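Local coordinates for protein TadZ (Pseudomonas aeruginosa, PDB 4LDA) that is represented here by its N-terminal CheY-like receiver domain and, as a whole pilus assembly protein, probably binds and hydrolyses ATP, at residues L9-G14 and K58-S63; L16-N21 and I104-R109; E38-L43 and E69-A74; G99-I104 and G121-S126. All coordinates share one frame; numbering follows the deposited sequence. Where two conformers were deposited one is given.

Contact 1 (L9-G14 and K58-S63); sequences LTQHPG and KSNLVS. With SO4 (sulfate ion), chain I.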
# COMPACT_ATOMS: atom_id res chain seq x y z
N LEU A 9 0.81 -6.27 -0.37
CA LEU A 9 -0.09 -7.30 -0.88
C LEU A 9 0.03 -7.23 -2.38
O LEU A 9 -0.59 -6.37 -3.00
CB LEU A 9 -1.53 -7.10 -0.39
CG LEU A 9 -1.79 -7.14 1.09
CD1 LEU A 9 -3.14 -6.54 1.40
CD2 LEU A 9 -1.68 -8.57 1.60
N THR A 10 0.94 -8.02 -2.93
CA THR A 10 1.24 -8.02 -4.36
C THR A 10 0.56 -9.19 -5.02
O THR A 10 0.30 -10.20 -4.35
CB THR A 10 2.77 -8.07 -4.56
OG1 THR A 10 3.31 -9.19 -3.85
CG2 THR A 10 3.45 -6.78 -4.11
N GLN A 11 0.25 -9.08 -6.32
CA GLN A 11 -0.40 -10.21 -6.97
C GLN A 11 0.62 -10.96 -7.89
O GLN A 11 0.28 -12.03 -8.41
CB GLN A 11 -1.70 -9.85 -7.71
CG GLN A 11 -1.71 -8.72 -8.69
CD GLN A 11 -3.14 -8.31 -9.01
OE1 GLN A 11 -4.11 -9.06 -8.82
NE2 GLN A 11 -3.30 -7.10 -9.55
N HIS A 12 1.89 -10.50 -7.95
CA HIS A 12 2.98 -11.22 -8.62
C HIS A 12 4.35 -10.73 -8.05
O HIS A 12 4.44 -9.61 -7.56
CB HIS A 12 2.92 -11.15 -10.16
CG HIS A 12 3.23 -9.83 -10.76
ND1 HIS A 12 4.52 -9.52 -11.15
CD2 HIS A 12 2.41 -8.81 -11.08
CE1 HIS A 12 4.44 -8.31 -11.67
NE2 HIS A 12 3.19 -7.84 -11.66
N PRO A 13 5.39 -11.61 -8.04
CA PRO A 13 6.68 -11.26 -7.39
C PRO A 13 7.40 -10.03 -7.96
O PRO A 13 8.16 -9.39 -7.22
CB PRO A 13 7.55 -12.50 -7.64
CG PRO A 13 6.60 -13.60 -7.85
CD PRO A 13 5.41 -13.01 -8.52
N GLY A 14 7.20 -9.74 -9.26
CA GLY A 14 7.81 -8.60 -9.92
C GLY A 14 7.45 -7.29 -9.25
O GLY A 14 8.26 -6.36 -9.21
N LYS A 58 -9.08 -6.12 -12.06
CA LYS A 58 -10.51 -6.40 -12.22
C LYS A 58 -10.93 -7.72 -11.57
O LYS A 58 -12.02 -7.78 -11.00
CB LYS A 58 -10.96 -6.38 -13.70
CG LYS A 58 -11.06 -4.93 -14.24
CD LYS A 58 -12.04 -4.70 -15.42
CE LYS A 58 -13.12 -3.63 -15.17
NZ LYS A 58 -12.58 -2.27 -14.89
N SER A 59 -10.04 -8.73 -11.57
CA SER A 59 -10.32 -10.05 -11.00
C SER A 59 -10.37 -10.07 -9.46
O SER A 59 -11.16 -10.84 -8.90
CB SER A 59 -9.28 -11.06 -11.47
OG SER A 59 -7.97 -10.70 -11.04
N ASN A 60 -9.52 -9.26 -8.76
CA ASN A 60 -9.48 -9.29 -7.30
C ASN A 60 -10.12 -8.05 -6.62
O ASN A 60 -10.17 -8.00 -5.39
CB ASN A 60 -8.02 -9.43 -6.82
CG ASN A 60 -7.12 -8.21 -6.98
OD1 ASN A 60 -7.49 -7.17 -7.53
ND2 ASN A 60 -5.91 -8.31 -6.44
N LEU A 61 -10.60 -7.08 -7.42
CA LEU A 61 -11.14 -5.80 -6.94
C LEU A 61 -12.23 -5.93 -5.87
O LEU A 61 -12.22 -5.13 -4.94
CB LEU A 61 -11.70 -4.99 -8.11
CG LEU A 61 -12.02 -3.51 -7.85
CD1 LEU A 61 -10.82 -2.76 -7.32
CD2 LEU A 61 -12.50 -2.85 -9.11
N VAL A 62 -13.17 -6.88 -5.99
CA VAL A 62 -14.29 -7.03 -5.05
C VAL A 62 -13.76 -7.46 -3.65
O VAL A 62 -14.06 -6.77 -2.67
CB VAL A 62 -15.37 -8.00 -5.60
CG1 VAL A 62 -16.45 -8.28 -4.56
CG2 VAL A 62 -16.00 -7.44 -6.87
N SER A 63 -12.98 -8.57 -3.57
CA SER A 63 -12.45 -9.08 -2.30
C SER A 63 -11.36 -8.15 -1.70
O SER A 63 -11.37 -7.94 -0.49
CB SER A 63 -11.88 -10.49 -2.47
OG SER A 63 -10.85 -10.57 -3.44
S SO4 I . -6.77 -7.93 -14.10
O1 SO4 I . -5.51 -7.97 -14.86
O2 SO4 I . -7.78 -8.75 -14.75
O3 SO4 I . -6.55 -8.41 -12.72
O4 SO4 I . -7.23 -6.53 -14.08
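Lys58 N donates to sulfate O4 at 2.8 Å, with an angle of 160° at the hydrogen, beside the place where Gln11 meets Asn60. Gln11 OE1 lies 3.1 Å from Asn60 ND2. The pair is close, but its angle is too poor for a hydrogen bond. The side chains approach at a slant, yet their amide planes are nearly parallel, 14° apart. In Asn60, CG sits between the backbone N and the carbonyl carbon (chi1 72°). This folds the amide back over its own loop, where OD1 accepts from Gly57 N and ND2 donates to Ser55 O. Backbone partners therefore hold both ends of the amide, and Gln11 meets a group that is already fixed. Gln11 is extended beyond CG and reaches across from the other loop. Its NE2 has a weak hydrogen bond to Ser55 OG. The sulfate ion, probably from the crystallisation liquor, is bound by the second loop. Ser59 OG gives it a longer bond of 3.2 Å, to O3. Lys58 NZ turns to a salt bridge with Asp88. The contact joins the loops that follow strands 4-9 and 51-55, at the C-terminal ends of the sheet strands. Canonical CheY-like receivers carry their phosphorylation site at this end of the sheet.

Contact 2 (L16-N21 and I104-R109); sequences LDWLQN and ITYGAR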
# COMPACT_ATOMS: atom_id res chain seq x y z
N LEU A 16 6.69 -6.95 -5.90
CA LEU A 16 7.39 -6.93 -4.62
C LEU A 16 8.84 -6.48 -4.81
O LEU A 16 9.31 -5.65 -4.02
CB LEU A 16 7.32 -8.29 -3.93
CG LEU A 16 7.88 -8.32 -2.51
CD1 LEU A 16 7.01 -7.48 -1.54
CD2 LEU A 16 8.06 -9.74 -2.03
N ASP A 17 9.53 -6.99 -5.84
CA ASP A 17 10.91 -6.61 -6.16
C ASP A 17 10.99 -5.12 -6.50
O ASP A 17 11.89 -4.45 -6.00
CB ASP A 17 11.46 -7.45 -7.32
CG ASP A 17 11.70 -8.90 -6.97
OD1 ASP A 17 12.01 -9.19 -5.79
OD2 ASP A 17 11.64 -9.75 -7.89
N TRP A 18 10.05 -4.61 -7.32
CA TRP A 18 9.94 -3.21 -7.74
C TRP A 18 9.76 -2.29 -6.52
O TRP A 18 10.45 -1.28 -6.40
CB TRP A 18 8.78 -3.05 -8.74
CG TRP A 18 8.33 -1.62 -8.99
CD1 TRP A 18 9.00 -0.66 -9.69
CD2 TRP A 18 7.05 -1.06 -8.67
NE1 TRP A 18 8.24 0.48 -9.76
CE2 TRP A 18 7.04 0.26 -9.14
CE3 TRP A 18 5.93 -1.54 -7.96
CZ2 TRP A 18 5.93 1.11 -8.98
CZ3 TRP A 18 4.84 -0.69 -7.78
CH2 TRP A 18 4.84 0.60 -8.30
N LEU A 19 8.89 -2.69 -5.58
CA LEU A 19 8.68 -1.95 -4.35
C LEU A 19 9.93 -1.95 -3.47
O LEU A 19 10.35 -0.87 -3.04
CB LEU A 19 7.49 -2.51 -3.55
CG LEU A 19 6.09 -2.29 -4.10
CD1 LEU A 19 5.08 -3.04 -3.26
CD2 LEU A 19 5.72 -0.81 -4.16
N GLN A 20 10.53 -3.14 -3.21
CA GLN A 20 11.71 -3.31 -2.36
C GLN A 20 12.92 -2.54 -2.86
O GLN A 20 13.61 -1.92 -2.06
CB GLN A 20 12.08 -4.80 -2.22
CG GLN A 20 11.18 -5.53 -1.25
CD GLN A 20 11.36 -7.03 -1.17
OE1 GLN A 20 11.84 -7.69 -2.09
NE2 GLN A 20 10.81 -7.63 -0.11
N ASN A 21 13.17 -2.59 -4.18
CA ASN A 21 14.32 -1.93 -4.81
C ASN A 21 14.15 -0.43 -4.83
O ASN A 21 15.11 0.27 -4.54
CB ASN A 21 14.53 -2.45 -6.24
CG ASN A 21 15.04 -3.88 -6.32
OD1 ASN A 21 15.63 -4.43 -5.37
ND2 ASN A 21 14.86 -4.51 -7.47
N ILE A 104 -0.67 4.04 -7.73
CA ILE A 104 0.54 4.03 -8.54
C ILE A 104 0.46 2.85 -9.52
O ILE A 104 -0.27 1.89 -9.27
CB ILE A 104 1.86 3.99 -7.69
CG1 ILE A 104 1.84 2.83 -6.67
CG2 ILE A 104 2.06 5.35 -6.98
CD1 ILE A 104 3.12 2.58 -5.89
N THR A 105 1.15 2.97 -10.64
CA THR A 105 1.18 1.90 -11.62
C THR A 105 2.52 1.18 -11.48
O THR A 105 3.57 1.81 -11.35
CB THR A 105 0.90 2.40 -13.06
OG1 THR A 105 -0.38 3.01 -13.08
CG2 THR A 105 0.91 1.27 -14.11
N TYR A 106 2.44 -0.16 -11.48
CA TYR A 106 3.60 -1.03 -11.43
C TYR A 106 4.56 -0.70 -12.56
O TYR A 106 4.16 -0.61 -13.71
CB TYR A 106 3.15 -2.49 -11.50
CG TYR A 106 4.26 -3.46 -11.79
CD1 TYR A 106 5.32 -3.62 -10.90
CD2 TYR A 106 4.22 -4.28 -12.91
CE1 TYR A 106 6.36 -4.51 -11.17
CE2 TYR A 106 5.24 -5.18 -13.19
CZ TYR A 106 6.30 -5.31 -12.30
OH TYR A 106 7.31 -6.20 -12.55
N GLY A 107 5.82 -0.47 -12.21
CA GLY A 107 6.84 -0.11 -13.17
C GLY A 107 7.11 1.37 -13.24
O GLY A 107 7.85 1.83 -14.12
N ALA A 108 6.51 2.14 -12.33
CA ALA A 108 6.74 3.58 -12.27
C ALA A 108 8.16 3.85 -11.77
O ALA A 108 8.72 3.02 -11.06
CB ALA A 108 5.71 4.23 -11.36
N ARG A 109 8.76 4.99 -12.14
CA ARG A 109 10.12 5.36 -11.71
C ARG A 109 10.25 5.26 -10.19
O ARG A 109 9.30 5.59 -9.47
CB ARG A 109 10.47 6.79 -12.17
CG ARG A 109 10.60 6.91 -13.66
CD ARG A 109 10.87 8.33 -14.09
NE ARG A 109 10.95 8.43 -15.55
CZ ARG A 109 11.17 9.55 -16.22
NH1 ARG A 109 11.34 10.70 -15.58
NH2 ARG A 109 11.23 9.54 -17.55
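Trp18 lays its indole across the turn formed by Thr105 to Ala108 and gives it one hydrogen bond. NE1 donates to Ala108 O at 2.9 Å, and the N-H points almost straight at the oxygen (170°). The oxygen lies in the indole plane and receives the bond on a lone pair. This fixes the rotation of the ring. Trp18 CG is anti to the backbone N (chi1 166°), which carries the indole off its helix and over the loop. One face of the ring then meets backbone: Tyr106 CA stands 3.9 Å from the centroid of the six-membered ring, and Gly107 CA 4.1 Å from that of the five-membered ring. Both are CH-pi contacts. Helices 13-22 and 110-121 cover one face of the parallel sheet in the CheY-like fold; the loop between strand 102-104 and helix 110-121 lies at its C-terminal end. Leu113 of helix 110-121 touches both Trp18 and Ile104. Tyr106 also has CG anti to its N, which brings the ring edge-on to the same indole in an offset edge-to-face pair, with planes at 89°. Its CD1 comes within 3.7 Å of Trp18 CE3. At the far end of the indole, Trp18 CH2 touches Ile104 CD1 at 3.6 Å, an oblique approach. Ala108 CB is 3.9 Å from Trp18 CZ2. The turn is of type II, and Gly107 takes its positive-phi position. A weak Ala108 N to Thr105 O bond closes the turn. Thr105 OG1 is hydrogen-bonded to Gly84 O.

Contact 3 (E38-L43 and E69-A74); sequences EELLAL and EGLVSA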
# COMPACT_ATOMS: atom_id res chain seq x y z
N GLU A 38 -7.46 -9.97 9.87
CA GLU A 38 -6.91 -10.19 11.21
C GLU A 38 -5.39 -10.40 11.16
O GLU A 38 -4.67 -9.78 11.95
CB GLU A 38 -7.60 -11.37 11.92
CG GLU A 38 -7.80 -12.68 11.16
CD GLU A 38 -8.36 -13.84 11.98
OE1 GLU A 38 -8.34 -13.75 13.23
OE2 GLU A 38 -8.75 -14.85 11.36
N GLU A 39 -4.91 -11.25 10.22
CA GLU A 39 -3.48 -11.56 10.00
C GLU A 39 -2.72 -10.32 9.57
O GLU A 39 -1.63 -10.03 10.09
CB GLU A 39 -3.30 -12.68 8.95
CG GLU A 39 -3.77 -14.05 9.40
CD GLU A 39 -3.76 -15.17 8.37
OE1 GLU A 39 -3.69 -14.87 7.16
OE2 GLU A 39 -3.89 -16.34 8.78
N LEU A 40 -3.31 -9.56 8.64
CA LEU A 40 -2.76 -8.33 8.08
C LEU A 40 -2.65 -7.24 9.14
O LEU A 40 -1.65 -6.54 9.17
CB LEU A 40 -3.67 -7.89 6.95
CG LEU A 40 -3.07 -7.02 5.89
CD1 LEU A 40 -1.90 -7.70 5.23
CD2 LEU A 40 -4.10 -6.71 4.85
N LEU A 41 -3.64 -7.13 10.05
CA LEU A 41 -3.59 -6.14 11.14
C LEU A 41 -2.48 -6.49 12.13
O LEU A 41 -1.80 -5.58 12.59
CB LEU A 41 -4.94 -6.02 11.86
CG LEU A 41 -6.10 -5.39 11.07
CD1 LEU A 41 -7.38 -5.52 11.81
CD2 LEU A 41 -5.84 -3.93 10.69
N ALA A 42 -2.27 -7.81 12.40
CA ALA A 42 -1.19 -8.32 13.27
C ALA A 42 0.18 -7.99 12.69
O ALA A 42 1.07 -7.58 13.44
CB ALA A 42 -1.32 -9.82 13.43
N LEU A 43 0.35 -8.14 11.36
CA LEU A 43 1.59 -7.86 10.64
C LEU A 43 1.89 -6.34 10.58
O LEU A 43 3.05 -5.96 10.64
CB LEU A 43 1.49 -8.42 9.22
CG LEU A 43 2.79 -8.83 8.59
CD1 LEU A 43 3.22 -10.21 9.09
CD2 LEU A 43 2.67 -8.84 7.09
N GLU A 69 -11.37 -1.54 2.83
CA GLU A 69 -12.46 -0.98 3.64
C GLU A 69 -12.31 -1.39 5.12
O GLU A 69 -12.43 -0.54 6.00
CB GLU A 69 -13.83 -1.42 3.10
CG GLU A 69 -14.22 -0.75 1.79
CD GLU A 69 -15.48 -1.24 1.08
OE1 GLU A 69 -16.25 -2.03 1.69
OE2 GLU A 69 -15.70 -0.83 -0.08
N GLY A 70 -12.00 -2.67 5.36
CA GLY A 70 -11.78 -3.25 6.69
C GLY A 70 -10.55 -2.71 7.40
O GLY A 70 -10.61 -2.42 8.60
N LEU A 71 -9.44 -2.58 6.65
CA LEU A 71 -8.16 -2.03 7.14
C LEU A 71 -8.30 -0.57 7.57
O LEU A 71 -7.85 -0.22 8.66
CB LEU A 71 -7.06 -2.12 6.06
CG LEU A 71 -6.44 -3.45 5.80
CD1 LEU A 71 -5.74 -3.46 4.47
CD2 LEU A 71 -5.50 -3.84 6.92
N VAL A 72 -8.88 0.26 6.70
CA VAL A 72 -9.08 1.70 6.89
C VAL A 72 -10.05 1.92 8.11
O VAL A 72 -9.82 2.84 8.90
CB VAL A 72 -9.58 2.34 5.57
CG1 VAL A 72 -10.15 3.73 5.78
CG2 VAL A 72 -8.44 2.39 4.55
N SER A 73 -11.04 1.03 8.31
CA SER A 73 -11.94 1.09 9.47
C SER A 73 -11.17 0.83 10.77
O SER A 73 -11.32 1.59 11.73
CB SER A 73 -13.08 0.07 9.34
OG SER A 73 -13.96 0.37 8.27
N ALA A 74 -10.34 -0.22 10.77
CA ALA A 74 -9.56 -0.65 11.93
C ALA A 74 -8.38 0.29 12.22
O ALA A 74 -8.11 0.57 13.39
CB ALA A 74 -9.05 -2.06 11.71
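Leu71 meets Leu40 and Leu41 through its two methyl branches, and all contacts between segments 38-43 and 69-74 are apolar. Leu71 CD1 lies 3.7 Å from Leu40 CD2. These two side chains run roughly perpendicular. Leu71 CD2 reaches Leu41 CD2 at 3.8 Å, and here the chains lie alongside, pointing opposite ways. The same Leu71 CD2 is also 3.8 Å from Leu40 CD2, so one methyl touches both leucines of the first helix. Leu40 has CG anti to the backbone N (chi1 -156°), whereas Leu41 has CG beside it (chi1 -69°). Neighbouring residues can thus both bring a CD2 methyl to Leu71. A turn further along the second helix, Ala74 CB takes Leu41 CD1 at 3.8 Å. The axes of the two short segments approach to 10.7 Å and cross at -47°.

Hydrogen bonds run within each segment and not between them. Glu69 O accepts from both Ser73 N and Ser73 OG, from opposite faces of its plane, the OG bond being 2.9 Å.

Leu40 and Leu71 both rest on Leu52 of strand 51-55. The pair therefore joins helices 37-47 and 61-74 to the sheet beneath them. Between these segments only apolar side chains meet, so the packing here probably rests on shape and the hydrophobic effect, with no hydrogen bond across it.

Contact 4 (G99-I104 and G121-S126); sequences GARDFI and GGRLPS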
# COMPACT_ATOMS: atom_id res chain seq x y z
N GLY A 99 -10.90 3.34 0.20
CA GLY A 99 -10.12 4.03 1.22
C GLY A 99 -8.66 4.25 0.90
O GLY A 99 -7.93 4.78 1.74
N ALA A 100 -8.20 3.85 -0.31
CA ALA A 100 -6.82 4.05 -0.73
C ALA A 100 -6.53 5.54 -0.91
O ALA A 100 -7.28 6.24 -1.56
CB ALA A 100 -6.52 3.28 -2.00
N ARG A 101 -5.47 6.02 -0.27
CA ARG A 101 -5.02 7.42 -0.25
C ARG A 101 -4.40 7.80 -1.60
O ARG A 101 -4.57 8.95 -2.03
CB ARG A 101 -3.99 7.58 0.91
CG ARG A 101 -3.82 9.00 1.47
CD ARG A 101 -3.31 8.98 2.91
NE ARG A 101 -4.32 8.48 3.86
CZ ARG A 101 -4.16 8.36 5.18
NH1 ARG A 101 -3.00 8.70 5.74
NH2 ARG A 101 -5.14 7.90 5.94
N ASP A 102 -3.66 6.86 -2.24
CA ASP A 102 -2.97 7.09 -3.50
C ASP A 102 -3.04 5.83 -4.41
O ASP A 102 -3.39 4.75 -3.93
CB ASP A 102 -1.51 7.49 -3.23
CG ASP A 102 -1.35 8.71 -2.33
OD1 ASP A 102 -1.38 8.55 -1.09
OD2 ASP A 102 -1.19 9.83 -2.87
N PHE A 103 -2.73 6.00 -5.72
CA PHE A 103 -2.72 4.95 -6.74
C PHE A 103 -1.49 5.09 -7.64
O PHE A 103 -1.28 6.15 -8.24
CB PHE A 103 -4.01 5.05 -7.58
CG PHE A 103 -4.34 3.83 -8.41
CD1 PHE A 103 -3.67 3.57 -9.59
CD2 PHE A 103 -5.40 2.99 -8.05
CE1 PHE A 103 -4.00 2.48 -10.38
CE2 PHE A 103 -5.71 1.88 -8.81
CZ PHE A 103 -5.03 1.64 -9.98
N ILE A 104 -0.67 4.04 -7.73
CA ILE A 104 0.54 4.03 -8.54
C ILE A 104 0.46 2.85 -9.52
O ILE A 104 -0.27 1.89 -9.27
CB ILE A 104 1.86 3.99 -7.69
CG1 ILE A 104 1.84 2.83 -6.67
CG2 ILE A 104 2.06 5.35 -6.98
CD1 ILE A 104 3.12 2.58 -5.89
N GLY A 121 4.82 10.97 4.68
CA GLY A 121 5.53 11.18 5.95
C GLY A 121 5.36 12.58 6.49
O GLY A 121 5.22 12.77 7.71
N GLY A 122 5.34 13.57 5.59
CA GLY A 122 5.17 14.99 5.91
C GLY A 122 3.76 15.40 6.25
O GLY A 122 3.56 16.53 6.69
N ARG A 123 2.79 14.49 6.09
CA ARG A 123 1.35 14.64 6.29
C ARG A 123 0.93 14.79 7.76
O ARG A 123 -0.04 15.50 8.04
CB ARG A 123 0.65 13.38 5.73
CG ARG A 123 -0.46 13.61 4.73
CD ARG A 123 -1.15 12.30 4.38
NE ARG A 123 -1.92 11.74 5.50
CZ ARG A 123 -3.22 11.93 5.71
NH1 ARG A 123 -3.94 12.64 4.85
NH2 ARG A 123 -3.82 11.40 6.76
N LEU A 124 1.58 14.07 8.69
CA LEU A 124 1.15 14.10 10.09
C LEU A 124 2.27 14.44 11.08
O LEU A 124 3.40 13.99 10.88
CB LEU A 124 0.57 12.73 10.53
CG LEU A 124 -0.69 12.15 9.84
CD1 LEU A 124 -1.16 10.94 10.62
CD2 LEU A 124 -1.83 13.13 9.78
N PRO A 125 1.92 15.12 12.21
CA PRO A 125 2.91 15.36 13.26
C PRO A 125 3.53 14.07 13.82
O PRO A 125 2.88 13.02 13.84
CB PRO A 125 2.10 16.06 14.35
CG PRO A 125 0.96 16.66 13.64
CD PRO A 125 0.61 15.68 12.60
N SER A 126 4.79 14.18 14.27
CA SER A 126 5.60 13.11 14.82
C SER A 126 5.28 12.89 16.31
O SER A 126 4.89 11.78 16.67
CB SER A 126 7.10 13.41 14.64
OG SER A 126 7.39 13.89 13.34
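Arg101 reaches out to Arg123, and the two side chains come from opposite directions. From CB, the Arg101 chain starts with CG anti to the backbone N (chi1 -156°), and the side chain also packs on Leu120 of helix 110-121. CD comes to 4.0 Å from Arg123 NE, a loose approach. A bend at chi3 then swings the guanidinium across. NE remains 4.1 Å from Arg123 CZ. Arg101 CZ is nearer, 3.4 Å from Arg123 NH2. At the tip, Arg101 NH1 is 3.0 Å from Arg123 NH2 and 3.2 Å from Arg123 NE. All three nitrogens are donors, and no hydrogen bond forms between them. Each guanidinium has a nitrogen of the other over one face, but the planes are 40° apart, well away from a parallel stack. Arg101 NH2 turns elsewhere and makes a weak hydrogen bond to Pro76 O.

Two like charges this close probably repel each other. Both arginines touch neighbouring molecules in the crystal, so their positions may owe something to lattice contacts.

The contact brings Arg101, just before edge strand 102-104, against the tail after helix 110-121. Gly99, with positive phi, is the C-prime residue of a Schellman motif that ends helix 89-98. Helix 89-98, strand 102-104 and helix 110-121 follow one another here as the last helix, strand and helix of a CheY-like fold.

In the fold
All four contacts belong to one CheY-like domain with a five-stranded parallel sheet. Contacts 1 and 2 share helix 13-22, and their centres are about 14 Å apart. They touch where His12 and Gly14 meet Tyr106. Contacts 1 and 3 share helix 61-74 and touch between Leu9 and Leu40, with centres about 17 Å apart. Contacts 2 and 4 share Ile104 in edge strand 102-104. Contacts 3 and 4 touch between Val72 and Gly99. Contacts 2 and 3 lie on opposite sides of the chain's centre, their own centres about 23 Å apart. Along the chain, contact 2 crosses contacts 1 and 4 and spans contact 3; contacts 1 and 3 also alternate. Contact 2 packs an early helix against the loop after the last strand.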